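Local coordinates for protein putative adhesin (Bacteroides fragilis NCTC 9343, PDB 3PET) that is of unknown function but, as a putative lipoprotein and adhesin with a right-handed beta-helix fold, probably takes part in cell adhesion, at residues N133-G138 against H154-G159; V158-A163 against V178-C183; A173-V178 against A191-V196; G27-I32 against K96-V101. All blocks are in the same frame, centred on the assembly; numbering follows the deposited sequence. Where two conformers were deposited one is given.

In the fold
The four contacts join neighbouring coils of one right-handed beta-helix. From the N terminus, contact 4 comes first and closes the longest loop: 63 residues, including the short helix 50-53 and several strands, separate residues 27-32 from 96-101. Contact 1 then closes a single coil of 15 intervening residues. Contact 2 starts where contact 1 ends, sharing Val158 and Gly159, and closes a loop of 14 residues on the next face. Contact 3, with 12 residues between its segments, crosses contact 2, and Val178 belongs to both. Contacts 1 to 3 touch one another; contact 4 lies apart, about 16 Å from contact 1 between centres. All four touch the second subunit.

Contact 1 of 4, residues N133-G138 against H154-G159; sequences NVQSMG and HSKGVG
Gln135 lies against both His154 and Lys156 on the outer surface of two parallel strands. Its chain bends at CG (chi2 -91°), which brings NE2 to 3.3 Å from CD2 of the His154 ring, with amide and ring planes 34° apart. OE1 of the same amide accepts a hydrogen bond from Lys156 NZ at 2.9 Å. The lysine reaches it fully extended, alongside Met137, here selenomethionine, whose CG comes to 4.1 Å from Lys156 CD. On the buried face Ser136 OG sits 3.4 Å from Ser155 CB. Its torsion (chi1 61°) also lets it meet a water at 2.9 Å, and that water accepts from Gly157 N at the turn. Beneath these groups runs the parallel ladder: Val134 O takes His154 N, His154 O takes Ser136 N, and Ser136 O takes Lys156 N at 2.7 Å. Past the strand ends, Gly138 O continues the pairing by accepting Val158 N at 2.9 Å. Asn133 ND2 is held by Asp113 one coil back. Strand 131-136 thus lies between strands 111-116 and 147-155 of the beta-helix, while Val134, Ser136 and Ser155 point inward onto Ile161 of strand 161-168.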
loop_
_atom_site.group_PDB
_atom_site.type_symbol
_atom_site.label_atom_id
_atom_site.label_comp_id
_atom_site.label_asym_id
_atom_site.label_seq_id
_atom_site.Cartn_x
_atom_site.Cartn_y
_atom_site.Cartn_z
ATOM N N ASN A 133 -16.766 -10.377 2.202
ATOM C CA ASN A 133 -15.370 -10.766 2.080
ATOM C C ASN A 133 -14.608 -9.632 1.433
ATOM O O ASN A 133 -14.940 -9.250 0.318
ATOM C CB ASN A 133 -15.205 -12.076 1.283
ATOM C CG ASN A 133 -13.776 -12.562 1.288
ATOM O OD1 ASN A 133 -13.205 -12.837 2.328
ATOM N ND2 ASN A 133 -13.136 -12.623 0.137
ATOM N N VAL A 134 -13.609 -9.071 2.144
ATOM C CA VAL A 134 -12.788 -7.976 1.636
ATOM C C VAL A 134 -11.339 -8.436 1.612
ATOM O O VAL A 134 -10.792 -8.832 2.646
ATOM C CB VAL A 134 -12.954 -6.651 2.451
ATOM C CG1 VAL A 134 -12.016 -5.552 1.944
ATOM C CG2 VAL A 134 -14.388 -6.165 2.426
ATOM N N GLN A 135 -10.709 -8.334 0.437
ATOM C CA GLN A 135 -9.285 -8.608 0.262
ATOM C C GLN A 135 -8.681 -7.358 -0.330
ATOM O O GLN A 135 -8.852 -7.109 -1.537
ATOM C CB GLN A 135 -9.049 -9.839 -0.637
ATOM C CG GLN A 135 -9.575 -11.162 -0.062
ATOM C CD GLN A 135 -8.564 -11.910 0.766
ATOM O OE1 GLN A 135 -7.374 -11.610 0.767
ATOM N NE2 GLN A 135 -9.018 -12.937 1.458
ATOM N N SER A 136 -8.067 -6.502 0.520
ATOM C CA SER A 136 -7.460 -5.261 0.004
ATOM C C SER A 136 -5.999 -5.517 -0.241
ATOM O O SER A 136 -5.287 -5.961 0.655
ATOM C CB SER A 136 -7.701 -4.068 0.926
ATOM O OG SER A 136 -7.133 -4.262 2.216
HETATM N N MSE A 137 -5.593 -5.372 -1.500
HETATM C CA MSE A 137 -4.250 -5.742 -1.927
HETATM C C MSE A 137 -3.509 -4.652 -2.689
HETATM O O MSE A 137 -2.386 -4.887 -3.094
HETATM C CB MSE A 137 -4.351 -6.978 -2.828
HETATM C CG MSE A 137 -4.808 -8.239 -2.092
HETATM SE SE MSE A 137 -5.226 -9.623 -3.390
HETATM C CE MSE A 137 -7.013 -9.087 -3.753
ATOM N N GLY A 138 -4.115 -3.488 -2.874
ATOM C CA GLY A 138 -3.475 -2.403 -3.608
ATOM C C GLY A 138 -3.105 -1.233 -2.733
ATOM O O GLY A 138 -2.761 -1.419 -1.559
ATOM N N HIS A 154 -9.495 -8.678 5.190
ATOM C CA HIS A 154 -8.098 -9.067 5.039
ATOM C C HIS A 154 -7.349 -7.994 4.270
ATOM O O HIS A 154 -7.541 -7.825 3.063
ATOM C CB HIS A 154 -7.974 -10.448 4.340
ATOM C CG HIS A 154 -8.776 -11.532 4.993
ATOM N ND1 HIS A 154 -8.473 -12.003 6.270
ATOM C CD2 HIS A 154 -9.853 -12.202 4.528
ATOM C CE1 HIS A 154 -9.385 -12.919 6.542
ATOM N NE2 HIS A 154 -10.234 -13.077 5.522
ATOM N N SER A 155 -6.510 -7.251 4.980
ATOM C CA SER A 155 -5.737 -6.185 4.363
ATOM C C SER A 155 -4.337 -6.687 4.096
ATOM O O SER A 155 -3.741 -7.319 4.969
ATOM C CB SER A 155 -5.751 -4.935 5.238
ATOM O OG SER A 155 -5.282 -5.188 6.555
ATOM N N LYS A 156 -3.831 -6.458 2.869
ATOM C CA LYS A 156 -2.506 -6.941 2.432
ATOM C C LYS A 156 -1.669 -5.886 1.716
ATOM O O LYS A 156 -0.491 -6.121 1.480
ATOM C CB LYS A 156 -2.652 -8.164 1.499
ATOM C CG LYS A 156 -3.282 -9.373 2.179
ATOM C CD LYS A 156 -3.735 -10.426 1.183
ATOM C CE LYS A 156 -4.243 -11.639 1.922
ATOM N NZ LYS A 156 -4.702 -12.713 1.003
ATOM N N GLY A 157 -2.272 -4.763 1.343
ATOM C CA GLY A 157 -1.553 -3.715 0.631
ATOM C C GLY A 157 -1.192 -2.558 1.533
ATOM O O GLY A 157 -0.816 -2.749 2.699
ATOM N N VAL A 158 -1.297 -1.342 0.999
ATOM C CA VAL A 158 -1.015 -0.128 1.774
ATOM C C VAL A 158 -2.331 0.659 1.872
ATOM O O VAL A 158 -2.874 1.079 0.851
ATOM C CB VAL A 158 0.138 0.704 1.162
ATOM C CG1 VAL A 158 0.369 1.988 1.959
ATOM C CG2 VAL A 158 1.421 -0.124 1.096
ATOM N N GLY A 159 -2.819 0.838 3.083
ATOM C CA GLY A 159 -4.098 1.515 3.296
ATOM C C GLY A 159 -4.894 0.871 4.419
ATOM O O GLY A 159 -4.509 -0.172 4.971
HETATM O O HOH W 1 -4.518 -3.078 2.144
#

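Contact 2 of 4, residues V158-A163 against V178-C183; sequences VGNIEA and VGDITC
Asn160 and Asp180 occupy equivalent places in adjacent coils of the right-handed beta-helix, in a row of Asx side chains that each accept a backbone N-H of the next coil. The Asn160 CB lies 3.5 Å from Asp180 O. CG swings beside its own backbone N (chi1 -61°) and stands 3.8 Å from Asp180 N. At the tip, OD1 accepts that N-H at 2.8 Å in a nearly straight bond (178° at the hydrogen), the donor tilted from the plane of the amide. OD1 also approaches Gly179 CA. The row extends both ways: Asp141 OD1 accepts from Asn160 N, and Asp180 OD1 from Ser198 N.

Gly159 and Gly179 precede the row with strongly positive phi, a conformation open mainly to residues lacking CB, and Gly179 CA packs on Gly159 O. Before them, Val158 and Val178 form a single bridge at the corner, with Val178 O accepting Gly159 N; both valines pack on the second subunit. After the row the backbones become parallel strands. Ile161 and Ile181 align on the buried face, Ile161 CB to Ile181 CG2 4.2 Å; Ile161 packs on Leu153, Ser155, Val134 and Ser136, and Ile181 on Ser155 and Ser175. Ala163 N donates a hydrogen bond to Thr182 O at 2.8 Å. On the outer face, a water binds Thr182 OG1 at 2.7 Å and donates a weak bond to Ile161 O at 3.3 Å.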
loop_
_atom_site.group_PDB
_atom_site.type_symbol
_atom_site.label_atom_id
_atom_site.label_comp_id
_atom_site.label_asym_id
_atom_site.label_seq_id
_atom_site.Cartn_x
_atom_site.Cartn_y
_atom_site.Cartn_z
ATOM N N VAL A 158 -1.297 -1.342 0.999
ATOM C CA VAL A 158 -1.015 -0.128 1.774
ATOM C C VAL A 158 -2.331 0.659 1.872
ATOM O O VAL A 158 -2.874 1.079 0.851
ATOM C CB VAL A 158 0.138 0.704 1.162
ATOM C CG1 VAL A 158 0.369 1.988 1.959
ATOM C CG2 VAL A 158 1.421 -0.124 1.096
ATOM N N GLY A 159 -2.819 0.838 3.083
ATOM C CA GLY A 159 -4.098 1.515 3.296
ATOM C C GLY A 159 -4.894 0.871 4.419
ATOM O O GLY A 159 -4.509 -0.172 4.971
ATOM N N ASN A 160 -6.011 1.502 4.765
ATOM C CA ASN A 160 -6.864 1.087 5.878
ATOM C C ASN A 160 -8.180 0.506 5.458
ATOM O O ASN A 160 -8.760 0.938 4.462
ATOM C CB ASN A 160 -7.186 2.326 6.763
ATOM C CG ASN A 160 -5.969 2.978 7.365
ATOM O OD1 ASN A 160 -4.969 2.337 7.623
ATOM N ND2 ASN A 160 -6.031 4.258 7.645
ATOM N N ILE A 161 -8.696 -0.432 6.272
ATOM C CA ILE A 161 -10.057 -0.928 6.135
ATOM C C ILE A 161 -10.811 -0.166 7.200
ATOM O O ILE A 161 -10.547 -0.355 8.390
ATOM C CB ILE A 161 -10.264 -2.468 6.223
ATOM C CG1 ILE A 161 -9.502 -3.188 5.108
ATOM C CG2 ILE A 161 -11.796 -2.779 6.150
ATOM C CD1 ILE A 161 -9.696 -4.731 5.063
ATOM N N GLU A 162 -11.684 0.723 6.777
ATOM C CA GLU A 162 -12.457 1.546 7.694
ATOM C C GLU A 162 -13.895 0.991 7.741
ATOM O O GLU A 162 -14.775 1.403 6.983
ATOM C CB GLU A 162 -12.354 3.033 7.288
ATOM C CG GLU A 162 -10.915 3.542 7.394
ATOM C CD GLU A 162 -10.507 4.824 6.687
ATOM O OE1 GLU A 162 -11.263 5.297 5.808
ATOM O OE2 GLU A 162 -9.391 5.321 6.970
ATOM N N ALA A 163 -14.103 0.000 8.612
ATOM C CA ALA A 163 -15.393 -0.688 8.751
ATOM C C ALA A 163 -15.949 -0.611 10.191
ATOM O O ALA A 163 -16.651 -1.521 10.642
ATOM C CB ALA A 163 -15.225 -2.144 8.313
ATOM N N VAL A 178 0.561 -2.608 5.294
ATOM C CA VAL A 178 0.798 -1.390 6.079
ATOM C C VAL A 178 -0.528 -0.664 6.185
ATOM O O VAL A 178 -1.056 -0.216 5.162
ATOM C CB VAL A 178 1.909 -0.512 5.446
ATOM C CG1 VAL A 178 2.088 0.790 6.223
ATOM C CG2 VAL A 178 3.224 -1.277 5.373
ATOM N N GLY A 179 -1.070 -0.586 7.398
ATOM C CA GLY A 179 -2.372 0.034 7.595
ATOM C C GLY A 179 -3.183 -0.632 8.684
ATOM O O GLY A 179 -2.831 -1.709 9.165
ATOM N N ASP A 180 -4.281 0.021 9.070
ATOM C CA ASP A 180 -5.140 -0.397 10.165
ATOM C C ASP A 180 -6.447 -0.977 9.707
ATOM O O ASP A 180 -6.927 -0.647 8.622
ATOM C CB ASP A 180 -5.457 0.823 11.049
ATOM C CG ASP A 180 -4.258 1.477 11.720
ATOM O OD1 ASP A 180 -3.250 0.775 11.960
ATOM O OD2 ASP A 180 -4.341 2.679 12.032
ATOM N N ILE A 181 -7.063 -1.794 10.567
ATOM C CA ILE A 181 -8.423 -2.287 10.332
ATOM C C ILE A 181 -9.268 -1.795 11.493
ATOM O O ILE A 181 -8.937 -2.079 12.639
ATOM C CB ILE A 181 -8.553 -3.832 10.158
ATOM C CG1 ILE A 181 -7.706 -4.348 8.981
ATOM C CG2 ILE A 181 -10.037 -4.255 10.004
ATOM C CD1 ILE A 181 -7.671 -5.861 8.882
ATOM N N THR A 182 -10.337 -1.049 11.207
ATOM C CA THR A 182 -11.308 -0.638 12.218
ATOM C C THR A 182 -12.548 -1.426 11.884
ATOM O O THR A 182 -12.920 -1.489 10.722
ATOM C CB THR A 182 -11.508 0.884 12.281
ATOM O OG1 THR A 182 -10.233 1.498 12.495
ATOM C CG2 THR A 182 -12.473 1.299 13.417
ATOM N N CYS A 183 -13.118 -2.139 12.864
ATOM C CA CYS A 183 -14.269 -2.995 12.579
ATOM C C CYS A 183 -15.219 -3.016 13.771
ATOM O O CYS A 183 -15.033 -2.266 14.732
ATOM C CB CYS A 183 -13.823 -4.399 12.170
ATOM S SG CYS A 183 -12.810 -5.237 13.415
HETATM O O HOH W 2 -8.947 1.901 10.213
#

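Contact 3 of 4, residues A173-V178 against A191-V196; sequences ASSQGV and AAVRGV
Strands 173-175 and 191-193 run parallel, their axes 4.7 Å apart and only 4° from alignment, with Ala173, Ser174 and Ser175 facing Ala191, Ala192 and Val193 in register. Ala173 O accepts Ala192 N, Ala192 O accepts Ser175 N, and Ser175 O accepts Arg194 N at 2.7 Å; Gly177 O takes Val196 N beyond the strands. On the buried face Ser175 OG meets Val193 CG2 at 3.7 Å. It also contacts a water at 2.7 Å that accepts from Gly195 N, so the turn is tied to the serine. Outside, the stem of Gln176 passes that of Arg194, Gln176 CG to Arg194 CB 3.9 Å, and a second water donates to both Gln176 O and Arg194 O, bridging the two turns. Arg194 bends back at CG (chi2 -75°), so that Ala192 CB lies under one face of its guanidinium, toward the rim, while NH1 bonds Ser211 OG in the following coil; the amide plane of Gln176 stands 85° from that of the guanidinium. Val196 packs on Gly99 of the second subunit. Strand 171-175 is flanked on its other edge by strand 147-155, and Ser175, Ala191 and Val193 pack inward on Ile199 of strand 199-202.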
loop_
_atom_site.group_PDB
_atom_site.type_symbol
_atom_site.label_atom_id
_atom_site.label_comp_id
_atom_site.label_asym_id
_atom_site.label_seq_id
_atom_site.Cartn_x
_atom_site.Cartn_y
_atom_site.Cartn_z
ATOM N N ALA A 173 -10.679 -10.746 10.971
ATOM C CA ALA A 173 -9.813 -9.669 10.498
ATOM C C ALA A 173 -8.347 -10.037 10.540
ATOM O O ALA A 173 -7.870 -10.556 11.548
ATOM C CB ALA A 173 -10.048 -8.409 11.327
ATOM N N SER A 174 -7.619 -9.760 9.441
ATOM C CA SER A 174 -6.182 -10.011 9.396
ATOM C C SER A 174 -5.515 -8.867 8.663
ATOM O O SER A 174 -5.965 -8.491 7.585
ATOM C CB SER A 174 -5.859 -11.365 8.768
ATOM O OG SER A 174 -4.459 -11.528 8.618
ATOM N N SER A 175 -4.492 -8.252 9.318
ATOM C CA SER A 175 -3.753 -7.118 8.775
ATOM C C SER A 175 -2.323 -7.585 8.456
ATOM O O SER A 175 -1.593 -7.942 9.385
ATOM C CB SER A 175 -3.792 -5.945 9.765
ATOM O OG SER A 175 -3.226 -6.303 11.019
ATOM N N GLN A 176 -1.949 -7.661 7.144
ATOM C CA GLN A 176 -0.645 -8.185 6.688
ATOM C C GLN A 176 0.209 -7.172 5.911
ATOM O O GLN A 176 1.382 -7.443 5.650
ATOM C CB GLN A 176 -0.842 -9.414 5.800
ATOM C CG GLN A 176 -1.426 -10.620 6.497
ATOM C CD GLN A 176 -1.680 -11.709 5.482
ATOM O OE1 GLN A 176 -2.686 -11.708 4.798
ATOM N NE2 GLN A 176 -0.715 -12.601 5.290
ATOM N N GLY A 177 -0.377 -6.029 5.549
ATOM C CA GLY A 177 0.362 -4.975 4.858
ATOM C C GLY A 177 0.664 -3.835 5.807
ATOM O O GLY A 177 0.955 -4.051 6.995
ATOM N N VAL A 178 0.561 -2.608 5.294
ATOM C CA VAL A 178 0.798 -1.390 6.079
ATOM C C VAL A 178 -0.528 -0.664 6.185
ATOM O O VAL A 178 -1.056 -0.216 5.162
ATOM C CB VAL A 178 1.909 -0.512 5.446
ATOM C CG1 VAL A 178 2.088 0.790 6.223
ATOM C CG2 VAL A 178 3.224 -1.277 5.373
ATOM N N ALA A 191 -9.082 -11.939 15.245
ATOM C CA ALA A 191 -8.237 -10.846 14.754
ATOM C C ALA A 191 -6.770 -11.230 14.797
ATOM O O ALA A 191 -6.311 -11.785 15.809
ATOM C CB ALA A 191 -8.478 -9.571 15.577
ATOM N N ALA A 192 -6.031 -10.961 13.683
ATOM C CA ALA A 192 -4.605 -11.296 13.612
ATOM C C ALA A 192 -3.790 -10.138 13.049
ATOM O O ALA A 192 -3.951 -9.796 11.881
ATOM C CB ALA A 192 -4.402 -12.545 12.755
ATOM N N VAL A 193 -2.859 -9.576 13.861
ATOM C CA VAL A 193 -1.954 -8.488 13.418
ATOM C C VAL A 193 -0.683 -9.145 12.872
ATOM O O VAL A 193 -0.007 -9.868 13.604
ATOM C CB VAL A 193 -1.673 -7.444 14.546
ATOM C CG1 VAL A 193 -0.370 -6.667 14.306
ATOM C CG2 VAL A 193 -2.847 -6.482 14.690
ATOM N N ARG A 194 -0.393 -8.957 11.577
ATOM C CA ARG A 194 0.769 -9.607 10.943
ATOM C C ARG A 194 1.631 -8.646 10.109
ATOM O O ARG A 194 2.626 -9.079 9.533
ATOM C CB ARG A 194 0.310 -10.768 10.035
ATOM C CG ARG A 194 -0.404 -11.947 10.717
ATOM C CD ARG A 194 0.580 -12.825 11.483
ATOM N NE ARG A 194 -0.017 -14.091 11.925
ATOM C CZ ARG A 194 -0.687 -14.261 13.064
ATOM N NH1 ARG A 194 -0.868 -13.239 13.897
ATOM N NH2 ARG A 194 -1.181 -15.451 13.379
ATOM N N GLY A 195 1.287 -7.355 10.092
ATOM C CA GLY A 195 2.077 -6.364 9.362
ATOM C C GLY A 195 2.420 -5.178 10.228
ATOM O O GLY A 195 2.716 -5.335 11.417
ATOM N N VAL A 196 2.358 -3.969 9.639
ATOM C CA VAL A 196 2.586 -2.717 10.361
ATOM C C VAL A 196 1.239 -2.027 10.428
ATOM O O VAL A 196 0.749 -1.503 9.428
ATOM C CB VAL A 196 3.693 -1.829 9.738
ATOM C CG1 VAL A 196 3.931 -0.583 10.588
ATOM C CG2 VAL A 196 5.000 -2.602 9.589
HETATM O O HOH W 3 -0.740 -5.331 10.910
HETATM O O HOH W 4 2.667 -9.684 7.028
#

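Contact 4 of 4, residues G27-I32 against K96-V101; sequences GTVGNI and KGVGDV. With ACT (acetate ion), chain D.
Val98 O is gripped twice by the opposing segment: Gly30 N donates a hydrogen bond at 2.8 Å, and Val29 CA brings its hydrogen to the same oxygen at a CA-O distance of 3.3 Å. Thr28 O is used in the same manner by Val98 N, in the plane of its carbonyl, and by the CA of Gly97. Beyond the backbone bonds, the side chains of Val29 and Val98 lie side by side, pointing the same way, with Val29 CG1 4.2 Å from Val98 CB. Val29 N, directed away from residues 96-101, donates to OXT of an acetate, probably from the crystallisation liquor, at 2.9 Å. Farther along, with CG opposite the carbonyl carbon (chi1 -65°), the Asn31 amide leans across and OD1 lies 2.8 Å from Asp100 N in an almost straight bond (176°). Asp100 in turn uses OD1 to accept from Asn121 N, so the side chains step from coil to coil. Ile32 N closes the row on Asp100 O at 2.8 Å. The end of Lys96 leads away, its NZ in a salt bridge with Asp25. Val29 packs on Val215 and Val98 on Gly197, both of the second subunit. The corner links strands 23-26 and 92-95 to strands 31-36 and 101-103 of the beta-helix; Ile32 and Val101 pack inward on Phe95, and Thr28 on Leu67 and Ile69 of strand 64-69.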
loop_
_atom_site.group_PDB
_atom_site.type_symbol
_atom_site.label_atom_id
_atom_site.label_comp_id
_atom_site.label_asym_id
_atom_site.label_seq_id
_atom_site.Cartn_x
_atom_site.Cartn_y
_atom_site.Cartn_z
ATOM N N GLY A 27 -10.223 -2.755 -15.027
ATOM C CA GLY A 27 -8.804 -2.430 -15.170
ATOM C C GLY A 27 -8.651 -1.102 -15.887
ATOM O O GLY A 27 -7.757 -0.904 -16.701
ATOM N N THR A 28 -9.548 -0.181 -15.583
ATOM C CA THR A 28 -9.604 1.122 -16.222
ATOM C C THR A 28 -9.022 2.212 -15.354
ATOM O O THR A 28 -8.665 1.985 -14.187
ATOM C CB THR A 28 -11.092 1.443 -16.520
ATOM O OG1 THR A 28 -11.831 1.196 -15.332
ATOM C CG2 THR A 28 -11.649 0.617 -17.658
ATOM N N VAL A 29 -8.972 3.420 -15.925
ATOM C CA VAL A 29 -8.585 4.634 -15.228
ATOM C C VAL A 29 -9.845 5.495 -15.136
ATOM O O VAL A 29 -10.436 5.828 -16.157
ATOM C CB VAL A 29 -7.396 5.399 -15.850
ATOM C CG1 VAL A 29 -7.077 6.636 -15.015
ATOM C CG2 VAL A 29 -6.167 4.508 -15.971
ATOM N N GLY A 30 -10.234 5.863 -13.930
ATOM C CA GLY A 30 -11.420 6.683 -13.714
ATOM C C GLY A 30 -12.240 6.186 -12.556
ATOM O O GLY A 30 -12.150 5.007 -12.181
ATOM N N ASN A 31 -13.071 7.078 -12.002
ATOM C CA ASN A 31 -13.888 6.748 -10.842
ATOM C C ASN A 31 -15.111 5.999 -11.262
ATOM O O ASN A 31 -15.702 6.295 -12.313
ATOM C CB ASN A 31 -14.252 8.004 -10.049
ATOM C CG ASN A 31 -13.038 8.666 -9.443
ATOM O OD1 ASN A 31 -12.074 8.015 -9.047
ATOM N ND2 ASN A 31 -13.031 9.978 -9.415
ATOM N N ILE A 32 -15.488 5.019 -10.441
ATOM C CA ILE A 32 -16.658 4.180 -10.713
ATOM C C ILE A 32 -17.734 4.418 -9.670
ATOM O O ILE A 32 -17.444 4.398 -8.468
ATOM C CB ILE A 32 -16.271 2.683 -10.784
ATOM C CG1 ILE A 32 -15.283 2.433 -11.957
ATOM C CG2 ILE A 32 -17.536 1.779 -10.860
ATOM C CD1 ILE A 32 -14.589 1.059 -11.945
ATOM N N LYS A 96 -8.758 -3.434 -10.503
ATOM C CA LYS A 96 -7.341 -3.499 -10.840
ATOM C C LYS A 96 -6.893 -2.274 -11.647
ATOM O O LYS A 96 -5.978 -2.391 -12.434
ATOM C CB LYS A 96 -7.031 -4.786 -11.643
ATOM C CG LYS A 96 -7.492 -6.095 -10.995
ATOM C CD LYS A 96 -7.252 -7.290 -11.906
ATOM C CE LYS A 96 -8.523 -7.785 -12.551
ATOM N NZ LYS A 96 -8.938 -9.111 -12.010
ATOM N N GLY A 97 -7.502 -1.117 -11.424
ATOM C CA GLY A 97 -7.127 0.090 -12.149
ATOM C C GLY A 97 -6.714 1.251 -11.275
ATOM O O GLY A 97 -6.187 1.064 -10.175
ATOM N N VAL A 98 -6.933 2.466 -11.780
ATOM C CA VAL A 98 -6.622 3.702 -11.072
ATOM C C VAL A 98 -7.910 4.485 -10.951
ATOM O O VAL A 98 -8.513 4.845 -11.964
ATOM C CB VAL A 98 -5.494 4.518 -11.763
ATOM C CG1 VAL A 98 -5.344 5.906 -11.126
ATOM C CG2 VAL A 98 -4.170 3.759 -11.754
ATOM N N GLY A 99 -8.349 4.702 -9.715
ATOM C CA GLY A 99 -9.594 5.414 -9.423
ATOM C C GLY A 99 -10.340 4.877 -8.212
ATOM O O GLY A 99 -10.016 3.810 -7.674
ATOM N N ASP A 100 -11.360 5.623 -7.779
ATOM C CA ASP A 100 -12.161 5.229 -6.613
ATOM C C ASP A 100 -13.399 4.473 -7.020
ATOM O O ASP A 100 -13.934 4.718 -8.108
ATOM C CB ASP A 100 -12.552 6.468 -5.782
ATOM C CG ASP A 100 -11.358 7.254 -5.249
ATOM O OD1 ASP A 100 -10.322 6.636 -4.960
ATOM O OD2 ASP A 100 -11.454 8.481 -5.167
ATOM N N VAL A 101 -13.839 3.519 -6.169
ATOM C CA VAL A 101 -15.046 2.718 -6.428
ATOM C C VAL A 101 -16.077 3.114 -5.375
ATOM O O VAL A 101 -15.801 3.019 -4.171
ATOM C CB VAL A 101 -14.799 1.175 -6.479
ATOM C CG1 VAL A 101 -16.087 0.416 -6.814
ATOM C CG2 VAL A 101 -13.699 0.820 -7.495
HETATM C C ACT D . -9.587 5.204 -19.238
HETATM O O ACT D . -9.969 6.175 -18.570
HETATM O OXT ACT D . -9.358 4.151 -18.687
HETATM C CH3 ACT D . -9.374 5.334 -20.737
#